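Local coordinates for 2,3-dihydroxybenzoate-AMP ligase (PDB 1MDB), which belongs to the ANL superfamily of AMP-binding enzymes, with a large N-terminal and a smaller C-terminal domain, and here holds adenosine monophosphate and 2,3-dihydroxy-benzoic acid, at residues V91-F96 against G242-L247; S363-D368 against V415-D420. One frame throughout, in Å; residues are numbered along the deposited sequence.

The two contacts lie in different parts of the chain, with about 20 Å between their nearest atoms, and they share no helix or strand. Interaction 1 is a buried helix-to-helix contact made of hydrocarbon alone; it brings together helices 86-98 and 242-248, which connect strands of two separate sheets. Interaction 2 joins non-neighbouring strands of one small antiparallel sheet, farther from the chain centre. There a mostly apolar valine-leucine cluster gives way at one end to a polar turn, where an arginine and a threonine hold a sulfate ion. Direct contacts in both are van der Waals; in interaction 2 the intervening strand 379-384 supplies the hydrogen bonds.

Interaction 1: residues V91-F96 against G242-L247; sequences VIFALF and GVLGVL
Ile92 and Phe93, successive residues of helix 86-98, meet Leu244 and Leu247, one turn apart on helix 242-248. The axes of the two short segments stay 13.8 Å apart and cross at -72°, so the backbones keep their distance and long side chains bridge the gap. All the contacts across it are apolar. Leu244 is the shared partner: its CD2 methyl lies 4.0 Å from CD1 of Ile92 and 4.2 Å from CE1 of Phe93. The same CE1 carbon is 4.0 Å from Leu247 CD1, so the leading corner of the Phe93 ring sits near one methyl from each leucine. Both leucines run past the phenylalanine in the opposite sense, whereas Ile92 and Leu244 meet at a slant. Ile92 reaches this far because chi1 of 71° sets CG1 between the backbone N and carbonyl carbon, and the extended chain beyond it carries CD1 outward.

Aromatic packing within the first helix backs up the ring. Phe96 CD1 stands 4.0 Å above one face of Phe93, displaced toward its rim, and the Phe96 ring in turn stacks with that of Phe27. Outside the two segments, Phe93 touches Ala60 of helix 53-70 and Ile92 touches Phe104 of strand 101-104.

Each helix belongs to a beta-alpha-beta crossover: helix 86-98 links parallel strands 77-80 and 101-104, while helix 242-248 lies on the link between strands 225-228 and 252-255. Such packing of helices between two sheets is characteristic of the layered alpha-beta-alpha-beta-alpha N-terminal domain of ANL enzymes.

Interaction 2: residues S363-D368 against V415-D420; sequences SRVWDD and VRLTRD. With SO4 (sulfate ion), chain C.
Within the four-stranded antiparallel sheet that probably corresponds to the distorted beta-barrel subdomain of ANL enzymes, Val365 packs against Val415 and Leu417. Strand 379-384 lies between their strands and bonds to both, through Trp366 with His380 and Val415 with Gly379. The contact is therefore a second-neighbour one, and the closest CA pair, Val365 and Arg416, is 7.0 Å apart.

Val365 works through both methyls. With CG1 trans to the backbone N (chi1 178°), that methyl rests 3.7 Å from the carbonyl O of Val415. CG2 takes the leucine, lying 3.6 Å from Leu417 CG with both leucine methyls close by, and stands 4.1 Å from Val415 CG2. Val373 adds to the apolar surroundings of Val365, and Ile423 touches both Val415 and Leu417. The side chain of Val415 is about 7 Å from the bound adenosine monophosphate.

Past Leu417 the strand gives way to a turn that holds a sulfate ion, probably from the crystallisation liquor. Thr418 OG1 and Arg419 N both donate to sulfate O3, whose position is less certain. Arg419 NE adds a weak, bent bond to sulfate O2, 3.2 Å away with an N-H...O angle of 121°.

Interaction 1: residues V91-F96 against G242-L247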
ATOM      1  N   VAL A  91     -19.304   3.523   1.604  1.00 26.34           N
ATOM      2  CA  VAL A  91     -18.852   4.585   2.496  1.00 26.65           C
ATOM      3  C   VAL A  91     -17.993   5.621   1.788  1.00 26.86           C
ATOM      4  O   VAL A  91     -18.247   6.820   1.928  1.00 28.89           O
ATOM      5  CB  VAL A  91     -18.070   4.014   3.714  1.00 25.24           C
ATOM      6  CG1 VAL A  91     -17.204   5.104   4.358  1.00 22.14           C
ATOM      7  CG2 VAL A  91     -19.060   3.474   4.748  1.00 24.63           C
ATOM      8  N   ILE A  92     -16.992   5.190   1.020  1.00 25.05           N
ATOM      9  CA  ILE A  92     -16.145   6.178   0.358  1.00 25.39           C
ATOM     10  C   ILE A  92     -16.821   6.936  -0.797  1.00 24.97           C
ATOM     11  O   ILE A  92     -16.651   8.141  -0.915  1.00 22.15           O
ATOM     12  CB  ILE A  92     -14.793   5.578  -0.154  1.00 25.86           C
ATOM     13  CG1 ILE A  92     -15.022   4.648  -1.345  1.00 26.81           C
ATOM     14  CG2 ILE A  92     -14.082   4.852   0.979  1.00 25.70           C
ATOM     15  CD1 ILE A  92     -13.719   4.246  -2.020  1.00 27.49           C
ATOM     16  N   PHE A  93     -17.582   6.249  -1.647  1.00 24.26           N
ATOM     17  CA  PHE A  93     -18.228   6.942  -2.755  1.00 26.43           C
ATOM     18  C   PHE A  93     -19.323   7.899  -2.267  1.00 25.54           C
ATOM     19  O   PHE A  93     -19.634   8.883  -2.935  1.00 26.13           O
ATOM     20  CB  PHE A  93     -18.775   5.937  -3.795  1.00 28.18           C
ATOM     21  CG  PHE A  93     -17.719   5.426  -4.746  1.00 26.02           C
ATOM     22  CD1 PHE A  93     -17.016   4.261  -4.470  1.00 27.96           C
ATOM     23  CD2 PHE A  93     -17.370   6.164  -5.873  1.00 26.86           C
ATOM     24  CE1 PHE A  93     -15.974   3.839  -5.299  1.00 25.99           C
ATOM     25  CE2 PHE A  93     -16.332   5.755  -6.708  1.00 25.12           C
ATOM     26  CZ  PHE A  93     -15.633   4.593  -6.422  1.00 26.70           C
ATOM     27  N   ALA A  94     -19.900   7.609  -1.108  1.00 24.82           N
ATOM     28  CA  ALA A  94     -20.914   8.481  -0.526  1.00 24.80           C
ATOM     29  C   ALA A  94     -20.181   9.734  -0.046  1.00 25.76           C
ATOM     30  O   ALA A  94     -20.644  10.863  -0.245  1.00 24.75           O
ATOM     31  CB  ALA A  94     -21.594   7.795   0.653  1.00 24.41           C
ATOM     32  N   LEU A  95     -19.038   9.528   0.601  1.00 24.43           N
ATOM     33  CA  LEU A  95     -18.244  10.652   1.077  1.00 25.30           C
ATOM     34  C   LEU A  95     -17.767  11.436  -0.136  1.00 26.67           C
ATOM     35  O   LEU A  95     -17.773  12.663  -0.138  1.00 27.05           O
ATOM     36  CB  LEU A  95     -17.053  10.157   1.891  1.00 24.08           C
ATOM     37  CG  LEU A  95     -17.434   9.579   3.261  1.00 25.27           C
ATOM     38  CD1 LEU A  95     -16.219   8.938   3.913  1.00 23.42           C
ATOM     39  CD2 LEU A  95     -17.996  10.701   4.144  1.00 25.16           C
ATOM     40  N   PHE A  96     -17.361  10.712  -1.173  1.00 28.84           N
ATOM     41  CA  PHE A  96     -16.896  11.331  -2.406  1.00 29.80           C
ATOM     42  C   PHE A  96     -17.971  12.235  -3.021  1.00 31.22           C
ATOM     43  O   PHE A  96     -17.655  13.318  -3.521  1.00 32.99           O
ATOM     44  CB  PHE A  96     -16.487  10.244  -3.410  1.00 29.31           C
ATOM     45  CG  PHE A  96     -15.155   9.598  -3.114  1.00 25.02           C
ATOM     46  CD1 PHE A  96     -14.834   8.363  -3.665  1.00 22.67           C
ATOM     47  CD2 PHE A  96     -14.210  10.237  -2.320  1.00 25.38           C
ATOM     48  CE1 PHE A  96     -13.587   7.776  -3.431  1.00 22.79           C
ATOM     49  CE2 PHE A  96     -12.958   9.650  -2.081  1.00 23.67           C
ATOM     50  CZ  PHE A  96     -12.653   8.425  -2.638  1.00 21.81           C
ATOM     51  N   GLY A 242      -5.415  -2.123  -7.783  1.00 24.04           N
ATOM     52  CA  GLY A 242      -6.310  -2.172  -6.640  1.00 26.83           C
ATOM     53  C   GLY A 242      -7.795  -2.384  -6.894  1.00 26.85           C
ATOM     54  O   GLY A 242      -8.229  -2.652  -8.020  1.00 27.66           O
ATOM     55  N   VAL A 243      -8.578  -2.268  -5.827  1.00 27.43           N
ATOM     56  CA  VAL A 243     -10.023  -2.446  -5.915  1.00 26.87           C
ATOM     57  C   VAL A 243     -10.646  -1.312  -6.736  1.00 28.88           C
ATOM     58  O   VAL A 243     -11.592  -1.531  -7.505  1.00 30.24           O
ATOM     59  CB  VAL A 243     -10.662  -2.509  -4.499  1.00 26.38           C
ATOM     60  CG1 VAL A 243     -10.163  -3.755  -3.760  1.00 26.55           C
ATOM     61  CG2 VAL A 243     -10.297  -1.263  -3.688  1.00 25.76           C
ATOM     62  N   LEU A 244     -10.107  -0.106  -6.591  1.00 27.28           N
ATOM     63  CA  LEU A 244     -10.620   1.039  -7.330  1.00 28.26           C
ATOM     64  C   LEU A 244     -10.239   0.966  -8.806  1.00 29.92           C
ATOM     65  O   LEU A 244     -10.995   1.412  -9.671  1.00 30.73           O
ATOM     66  CB  LEU A 244     -10.116   2.351  -6.710  1.00 26.46           C
ATOM     67  CG  LEU A 244     -10.556   2.574  -5.251  1.00 24.97           C
ATOM     68  CD1 LEU A 244     -10.217   3.996  -4.850  1.00 24.96           C
ATOM     69  CD2 LEU A 244     -12.078   2.329  -5.094  1.00 24.43           C
ATOM     70  N   GLY A 245      -9.061   0.425  -9.099  1.00 31.42           N
ATOM     71  CA  GLY A 245      -8.664   0.299 -10.492  1.00 31.09           C
ATOM     72  C   GLY A 245      -9.590  -0.700 -11.175  1.00 29.06           C
ATOM     73  O   GLY A 245     -10.009  -0.501 -12.314  1.00 28.91           O
ATOM     74  N   VAL A 246      -9.920  -1.769 -10.458  1.00 28.12           N
ATOM     75  CA  VAL A 246     -10.801  -2.814 -10.975  1.00 29.09           C
ATOM     76  C   VAL A 246     -12.214  -2.286 -11.255  1.00 30.18           C
ATOM     77  O   VAL A 246     -12.867  -2.726 -12.200  1.00 31.06           O
ATOM     78  CB  VAL A 246     -10.860  -4.023  -9.990  1.00 28.65           C
ATOM     79  CG1 VAL A 246     -11.818  -5.101 -10.504  1.00 27.25           C
ATOM     80  CG2 VAL A 246      -9.464  -4.619  -9.831  1.00 28.67           C
ATOM     81  N   LEU A 247     -12.682  -1.334 -10.453  1.00 30.20           N
ATOM     82  CA  LEU A 247     -14.014  -0.776 -10.661  1.00 30.88           C
ATOM     83  C   LEU A 247     -13.932   0.190 -11.834  1.00 31.80           C
ATOM     84  O   LEU A 247     -14.895   0.375 -12.564  1.00 30.54           O
ATOM     85  CB  LEU A 247     -14.506  -0.014  -9.421  1.00 31.25           C
ATOM     86  CG  LEU A 247     -14.616  -0.707  -8.060  1.00 32.75           C
ATOM     87  CD1 LEU A 247     -15.210   0.282  -7.070  1.00 34.36           C
ATOM     88  CD2 LEU A 247     -15.477  -1.951  -8.139  1.00 32.83           C
TER

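Interaction 2: residues S363-D368 against V415-D420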
ATOM      1  N   SER A 363      11.841  10.955 -13.008  1.00 44.54           N
ATOM      2  CA  SER A 363      12.659  10.319 -11.993  1.00 46.06           C
ATOM      3  C   SER A 363      14.102  10.806 -12.040  1.00 47.21           C
ATOM      4  O   SER A 363      14.671  11.012 -13.113  1.00 46.10           O
ATOM      5  CB  SER A 363      12.631   8.797 -12.166  1.00 49.03           C
ATOM      6  OG  SER A 363      11.373   8.261 -11.790  1.00 51.43           O
ATOM      7  N   ARG A 364      14.690  10.996 -10.867  1.00 48.01           N
ATOM      8  CA  ARG A 364      16.076  11.418 -10.783  1.00 48.91           C
ATOM      9  C   ARG A 364      16.782  10.663  -9.670  1.00 48.38           C
ATOM     10  O   ARG A 364      16.203  10.408  -8.611  1.00 45.22           O
ATOM     11  CB  ARG A 364      16.160  12.933 -10.581  1.00 51.86           C
ATOM     12  CG  ARG A 364      15.575  13.671 -11.777  1.00 57.05           C
ATOM     13  CD  ARG A 364      15.933  15.142 -11.843  1.00 62.23           C
ATOM     14  NE  ARG A 364      15.360  15.747 -13.045  1.00 65.72           N
ATOM     15  CZ  ARG A 364      15.512  17.019 -13.397  1.00 67.41           C
ATOM     16  NH1 ARG A 364      16.225  17.839 -12.636  1.00 69.11           N
ATOM     17  NH2 ARG A 364      14.948  17.471 -14.510  1.00 68.84           N
ATOM     18  N   VAL A 365      18.023  10.264  -9.941  1.00 46.87           N
ATOM     19  CA  VAL A 365      18.838   9.534  -8.980  1.00 46.29           C
ATOM     20  C   VAL A 365      20.006  10.422  -8.563  1.00 47.35           C
ATOM     21  O   VAL A 365      20.975  10.578  -9.310  1.00 47.25           O
ATOM     22  CB  VAL A 365      19.387   8.233  -9.592  1.00 45.17           C
ATOM     23  CG1 VAL A 365      20.267   7.519  -8.595  1.00 43.61           C
ATOM     24  CG2 VAL A 365      18.239   7.334 -10.016  1.00 44.85           C
ATOM     25  N   TRP A 366      19.905  11.009  -7.374  1.00 46.39           N
ATOM     26  CA  TRP A 366      20.945  11.893  -6.867  1.00 47.87           C
ATOM     27  C   TRP A 366      21.878  11.246  -5.851  1.00 49.46           C
ATOM     28  O   TRP A 366      21.595  10.177  -5.319  1.00 49.46           O
ATOM     29  CB  TRP A 366      20.322  13.127  -6.217  1.00 46.96           C
ATOM     30  CG  TRP A 366      19.746  14.107  -7.171  1.00 47.34           C
ATOM     31  CD1 TRP A 366      19.836  14.085  -8.533  1.00 47.63           C
ATOM     32  CD2 TRP A 366      19.013  15.284  -6.834  1.00 47.36           C
ATOM     33  NE1 TRP A 366      19.200  15.181  -9.066  1.00 48.68           N
ATOM     34  CE2 TRP A 366      18.684  15.934  -8.044  1.00 47.27           C
ATOM     35  CE3 TRP A 366      18.596  15.855  -5.623  1.00 47.20           C
ATOM     36  CZ2 TRP A 366      17.965  17.128  -8.079  1.00 47.09           C
ATOM     37  CZ3 TRP A 366      17.880  17.041  -5.658  1.00 46.20           C
ATOM     38  CH2 TRP A 366      17.569  17.664  -6.879  1.00 46.63           C
ATOM     39  N   ASP A 367      22.994  11.920  -5.591  1.00 50.58           N
ATOM     40  CA  ASP A 367      23.977  11.456  -4.623  1.00 51.04           C
ATOM     41  C   ASP A 367      23.751  12.295  -3.370  1.00 51.80           C
ATOM     42  O   ASP A 367      22.972  13.246  -3.394  1.00 50.59           O
ATOM     43  CB  ASP A 367      25.400  11.659  -5.167  1.00 51.90           C
ATOM     44  CG  ASP A 367      25.774  13.128  -5.301  1.00 52.79           C
ATOM     45  OD1 ASP A 367      24.898  13.941  -5.655  1.00 52.66           O
ATOM     46  OD2 ASP A 367      26.950  13.469  -5.064  1.00 55.40           O
ATOM     47  N   ASP A 368      24.430  11.949  -2.282  1.00 54.09           N
ATOM     48  CA  ASP A 368      24.273  12.662  -1.019  1.00 55.24           C
ATOM     49  C   ASP A 368      24.267  14.182  -1.123  1.00 56.49           C
ATOM     50  O   ASP A 368      23.749  14.860  -0.237  1.00 57.23           O
ATOM     51  CB  ASP A 368      25.364  12.232  -0.036  1.00 55.96           C
ATOM     52  CG  ASP A 368      25.282  10.764   0.314  1.00 56.65           C
ATOM     53  OD1 ASP A 368      24.163  10.282   0.578  1.00 57.47           O
ATOM     54  OD2 ASP A 368      26.332  10.089   0.337  1.00 58.44           O
ATOM     55  N   VAL A 415      18.222   3.647  -5.180  1.00 33.58           N
ATOM     56  CA  VAL A 415      18.025   2.832  -6.376  1.00 34.01           C
ATOM     57  C   VAL A 415      19.041   3.164  -7.468  1.00 36.71           C
ATOM     58  O   VAL A 415      19.848   4.085  -7.332  1.00 36.58           O
ATOM     59  CB  VAL A 415      16.619   3.079  -6.974  1.00 32.64           C
ATOM     60  CG1 VAL A 415      15.557   3.054  -5.873  1.00 28.09           C
ATOM     61  CG2 VAL A 415      16.588   4.432  -7.686  1.00 31.29           C
ATOM     62  N   ARG A 416      18.987   2.399  -8.551  1.00 38.33           N
ATOM     63  CA  ARG A 416      19.844   2.621  -9.706  1.00 40.02           C
ATOM     64  C   ARG A 416      18.897   2.471 -10.892  1.00 40.93           C
ATOM     65  O   ARG A 416      17.865   1.806 -10.778  1.00 39.91           O
ATOM     66  CB  ARG A 416      20.968   1.580  -9.777  1.00 40.94           C
ATOM     67  CG  ARG A 416      20.626   0.318 -10.553  1.00 41.77           C
ATOM     68  CD  ARG A 416      21.740  -0.710 -10.461  1.00 43.86           C
ATOM     69  NE  ARG A 416      21.510  -1.828 -11.371  1.00 47.90           N
ATOM     70  CZ  ARG A 416      21.433  -3.098 -10.991  1.00 47.87           C
ATOM     71  NH1 ARG A 416      21.568  -3.418  -9.711  1.00 48.12           N
ATOM     72  NH2 ARG A 416      21.210  -4.048 -11.892  1.00 45.51           N
ATOM     73  N   LEU A 417      19.227   3.092 -12.018  1.00 41.20           N
ATOM     74  CA  LEU A 417      18.367   3.011 -13.191  1.00 42.73           C
ATOM     75  C   LEU A 417      18.932   2.092 -14.254  1.00 44.16           C
ATOM     76  O   LEU A 417      20.144   2.031 -14.463  1.00 44.26           O
ATOM     77  CB  LEU A 417      18.149   4.398 -13.796  1.00 43.14           C
ATOM     78  CG  LEU A 417      17.431   5.459 -12.961  1.00 43.45           C
ATOM     79  CD1 LEU A 417      17.377   6.758 -13.750  1.00 42.97           C
ATOM     80  CD2 LEU A 417      16.023   4.987 -12.603  1.00 44.66           C
ATOM     81  N   THR A 418      18.040   1.378 -14.926  1.00 46.12           N
ATOM     82  CA  THR A 418      18.428   0.461 -15.984  1.00 48.69           C
ATOM     83  C   THR A 418      18.445   1.217 -17.322  1.00 50.40           C
ATOM     84  O   THR A 418      18.097   2.400 -17.388  1.00 49.55           O
ATOM     85  CB  THR A 418      17.447  -0.729 -16.058  1.00 48.37           C
ATOM     86  OG1 THR A 418      18.164  -1.910 -16.424  1.00 51.63           O
ATOM     87  CG2 THR A 418      16.361  -0.476 -17.091  1.00 48.65           C
ATOM     88  N   ARG A 419      18.850   0.534 -18.387  1.00 53.48           N
ATOM     89  CA  ARG A 419      18.915   1.162 -19.701  1.00 56.22           C
ATOM     90  C   ARG A 419      17.544   1.535 -20.250  1.00 56.02           C
ATOM     91  O   ARG A 419      17.369   2.608 -20.826  1.00 56.08           O
ATOM     92  CB  ARG A 419      19.644   0.237 -20.677  1.00 59.78           C
ATOM     93  CG  ARG A 419      21.063  -0.078 -20.224  1.00 64.02           C
ATOM     94  CD  ARG A 419      21.839  -0.889 -21.239  1.00 66.80           C
ATOM     95  NE  ARG A 419      23.194  -1.153 -20.764  1.00 68.80           N
ATOM     96  CZ  ARG A 419      24.166  -1.653 -21.517  1.00 70.29           C
ATOM     97  NH1 ARG A 419      23.936  -1.946 -22.790  1.00 71.30           N
ATOM     98  NH2 ARG A 419      25.371  -1.855 -20.999  1.00 71.22           N
ATOM     99  N   ASP A 420      16.566   0.656 -20.063  1.00 56.06           N
ATOM    100  CA  ASP A 420      15.222   0.923 -20.547  1.00 56.33           C
ATOM    101  C   ASP A 420      14.416   1.757 -19.565  1.00 55.43           C
ATOM    102  O   ASP A 420      13.205   1.922 -19.719  1.00 56.26           O
ATOM    103  CB  ASP A 420      14.503  -0.391 -20.849  1.00 58.94           C
ATOM    104  CG  ASP A 420      15.105  -1.115 -22.038  1.00 62.26           C
ATOM    105  OD1 ASP A 420      15.138  -0.513 -23.135  1.00 64.08           O
ATOM    106  OD2 ASP A 420      15.546  -2.275 -21.878  1.00 64.04           O
TER
HETATM  107  S   SO4 C 997      21.636  -2.048 -17.112  1.00 69.70           S
HETATM  108  O1  SO4 C 997      21.291  -3.056 -16.090  1.00 68.20           O
HETATM  109  O2  SO4 C 997      22.754  -2.546 -17.938  1.00 69.00           O
HETATM  110  O3  SO4 C 997      20.463  -1.800 -17.972  1.00 68.31           O
HETATM  111  O4  SO4 C 997      22.035  -0.789 -16.451  1.00 69.13           O